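Alr4995 protein (Nostoc sp., PDB 6LRF) is a bifunctional arginine dihydrolase and ornithine cyclodeaminase (AgrE) whose N-terminal part belongs to the guanidino-group-modifying enzyme (GME) family. Local coordinates at residues Tyr180-Pro185 against Gln238-Val243. Residues are numbered along the deposited sequence; the frame is centred on the assembly and turned at random.
Sequences YLLYYP and QSLTGV
Y180, just ahead of strand 181-183, meets V243, just after helix 234-242, with Y180 CA 9.2 Å from V243 CA and L182 CA 9.1 Å from L240 CA; side chains alone bridge the gap, without a hydrogen bond. V243, the first residue to leave the helical conformation, brings CG2 over one face of the Y180 ring, 4.0 Å from its centroid and 19° off the normal, a CH-pi contact. The methyl lies toward the hydroxyl end of the ring, and V243 CB comes within 3.4 Å of Y180 OH, while CG1 reaches the same oxygen and CE2. The bond to CB of Y180 already heads for the helix end, and chi1 of -74° lays the ring, hydroxyl foremost, against V243. Two residues on, in the strand, L182 CD1 stands 4.4 Å from CD2 of L240, a turn back in the helix, a lighter methyl contact. A serine in place of Y180 would probably strip V243 of its aromatic cover and open a gap beside the helix end. This is packing of a helix on a sheet within the GME-family part of the chain: strand 181-183 runs between strands 173-175 and 205-207, L182 and L240 both touch I206, and helix 190-199 packs against L181 and Y183.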
loop_
_atom_site.group_PDB
_atom_site.type_symbol
_atom_site.label_atom_id
_atom_site.label_comp_id
_atom_site.label_asym_id
_atom_site.label_seq_id
_atom_site.Cartn_x
_atom_site.Cartn_y
_atom_site.Cartn_z
ATOM N N TYR B 180 -45.262 3.919 -23.502
ATOM C CA TYR B 180 -44.211 3.095 -22.914
ATOM C C TYR B 180 -42.829 3.387 -23.493
ATOM O O TYR B 180 -42.696 3.839 -24.625
ATOM C CB TYR B 180 -44.555 1.618 -23.069
ATOM C CG TYR B 180 -45.661 1.204 -22.125
ATOM C CD1 TYR B 180 -46.986 1.180 -22.542
ATOM C CD2 TYR B 180 -45.378 0.886 -20.799
ATOM C CE1 TYR B 180 -48.000 0.815 -21.673
ATOM C CE2 TYR B 180 -46.383 0.531 -19.920
ATOM C CZ TYR B 180 -47.691 0.494 -20.363
ATOM O OH TYR B 180 -48.687 0.134 -19.484
ATOM N N LEU B 181 -41.800 3.140 -22.690
ATOM C CA LEU B 181 -40.432 3.355 -23.125
ATOM C C LEU B 181 -39.576 2.168 -22.763
ATOM O O LEU B 181 -39.408 1.852 -21.589
ATOM C CB LEU B 181 -39.835 4.619 -22.504
ATOM C CG LEU B 181 -38.330 4.720 -22.788
ATOM C CD1 LEU B 181 -38.064 4.943 -24.280
ATOM C CD2 LEU B 181 -37.667 5.812 -21.964
ATOM N N LEU B 182 -39.031 1.522 -23.783
ATOM C CA LEU B 182 -38.108 0.418 -23.609
ATOM C C LEU B 182 -36.695 0.949 -23.780
ATOM O O LEU B 182 -36.338 1.422 -24.862
ATOM C CB LEU B 182 -38.407 -0.681 -24.629
ATOM C CG LEU B 182 -37.519 -1.923 -24.629
ATOM C CD1 LEU B 182 -37.947 -2.843 -23.507
ATOM C CD2 LEU B 182 -37.587 -2.631 -25.982
ATOM N N TYR B 183 -35.895 0.911 -22.719
ATOM C CA TYR B 183 -34.577 1.521 -22.788
ATOM C C TYR B 183 -33.604 0.893 -21.806
ATOM O O TYR B 183 -34.000 0.208 -20.864
ATOM C CB TYR B 183 -34.673 3.042 -22.557
ATOM C CG TYR B 183 -34.802 3.500 -21.118
ATOM C CD1 TYR B 183 -33.848 4.341 -20.543
ATOM C CD2 TYR B 183 -35.874 3.104 -20.336
ATOM C CE1 TYR B 183 -33.965 4.775 -19.220
ATOM C CE2 TYR B 183 -36.004 3.532 -19.022
ATOM C CZ TYR B 183 -35.048 4.360 -18.467
ATOM O OH TYR B 183 -35.191 4.768 -17.160
ATOM N N TYR B 184 -32.324 1.130 -22.057
ATOM C CA TYR B 184 -31.251 0.617 -21.223
ATOM C C TYR B 184 -30.484 1.760 -20.554
ATOM O O TYR B 184 -29.580 2.335 -21.164
ATOM C CB TYR B 184 -30.303 -0.232 -22.064
ATOM C CG TYR B 184 -29.074 -0.682 -21.316
ATOM C CD1 TYR B 184 -29.186 -1.474 -20.179
ATOM C CD2 TYR B 184 -27.804 -0.326 -21.748
ATOM C CE1 TYR B 184 -28.062 -1.896 -19.489
ATOM C CE2 TYR B 184 -26.676 -0.743 -21.067
ATOM C CZ TYR B 184 -26.814 -1.529 -19.939
ATOM O OH TYR B 184 -25.699 -1.948 -19.251
ATOM N N PRO B 185 -30.833 2.077 -19.292
ATOM C CA PRO B 185 -30.317 3.256 -18.578
ATOM C C PRO B 185 -28.791 3.375 -18.555
ATOM O O PRO B 185 -28.275 4.489 -18.478
ATOM C CB PRO B 185 -30.859 3.066 -17.151
ATOM C CG PRO B 185 -32.100 2.244 -17.333
ATOM C CD PRO B 185 -31.754 1.287 -18.449
ATOM N N GLN B 238 -42.181 -11.124 -20.305
ATOM C CA GLN B 238 -43.214 -10.996 -19.278
ATOM C C GLN B 238 -43.602 -9.549 -19.003
ATOM O O GLN B 238 -44.788 -9.247 -18.835
ATOM C CB GLN B 238 -42.755 -11.657 -17.978
ATOM C CG GLN B 238 -43.641 -12.805 -17.536
ATOM C CD GLN B 238 -43.479 -13.118 -16.064
ATOM O OE1 GLN B 238 -42.450 -13.650 -15.641
ATOM N NE2 GLN B 238 -44.501 -12.801 -15.274
ATOM N N SER B 239 -42.606 -8.663 -18.940
ATOM C CA SER B 239 -42.862 -7.239 -18.740
ATOM C C SER B 239 -43.719 -6.683 -19.876
ATOM O O SER B 239 -44.720 -6.010 -19.635
ATOM C CB SER B 239 -41.551 -6.447 -18.633
ATOM O OG SER B 239 -40.925 -6.634 -17.374
ATOM N N LEU B 240 -43.324 -6.982 -21.111
ATOM C CA LEU B 240 -43.994 -6.448 -22.296
ATOM C C LEU B 240 -45.407 -7.016 -22.468
ATOM O O LEU B 240 -46.364 -6.273 -22.730
ATOM C CB LEU B 240 -43.149 -6.729 -23.543
ATOM C CG LEU B 240 -41.782 -6.034 -23.592
ATOM C CD1 LEU B 240 -40.885 -6.631 -24.682
ATOM C CD2 LEU B 240 -41.961 -4.538 -23.802
ATOM N N THR B 241 -45.544 -8.331 -22.322
ATOM C CA THR B 241 -46.869 -8.948 -22.338
ATOM C C THR B 241 -47.669 -8.491 -21.113
ATOM O O THR B 241 -48.887 -8.322 -21.183
ATOM C CB THR B 241 -46.779 -10.483 -22.374
ATOM O OG1 THR B 241 -45.850 -10.926 -21.377
ATOM C CG2 THR B 241 -46.293 -10.951 -23.742
ATOM N N GLY B 242 -46.964 -8.274 -20.003
ATOM C CA GLY B 242 -47.564 -7.747 -18.791
ATOM C C GLY B 242 -48.406 -6.502 -19.002
ATOM O O GLY B 242 -49.472 -6.381 -18.407
ATOM N N VAL B 243 -47.944 -5.578 -19.844
ATOM C CA VAL B 243 -48.727 -4.371 -20.134
ATOM C C VAL B 243 -49.399 -4.431 -21.505
ATOM O O VAL B 243 -49.813 -3.406 -22.046
ATOM C CB VAL B 243 -47.870 -3.075 -20.052
ATOM C CG1 VAL B 243 -47.345 -2.865 -18.633
ATOM C CG2 VAL B 243 -46.728 -3.093 -21.076
#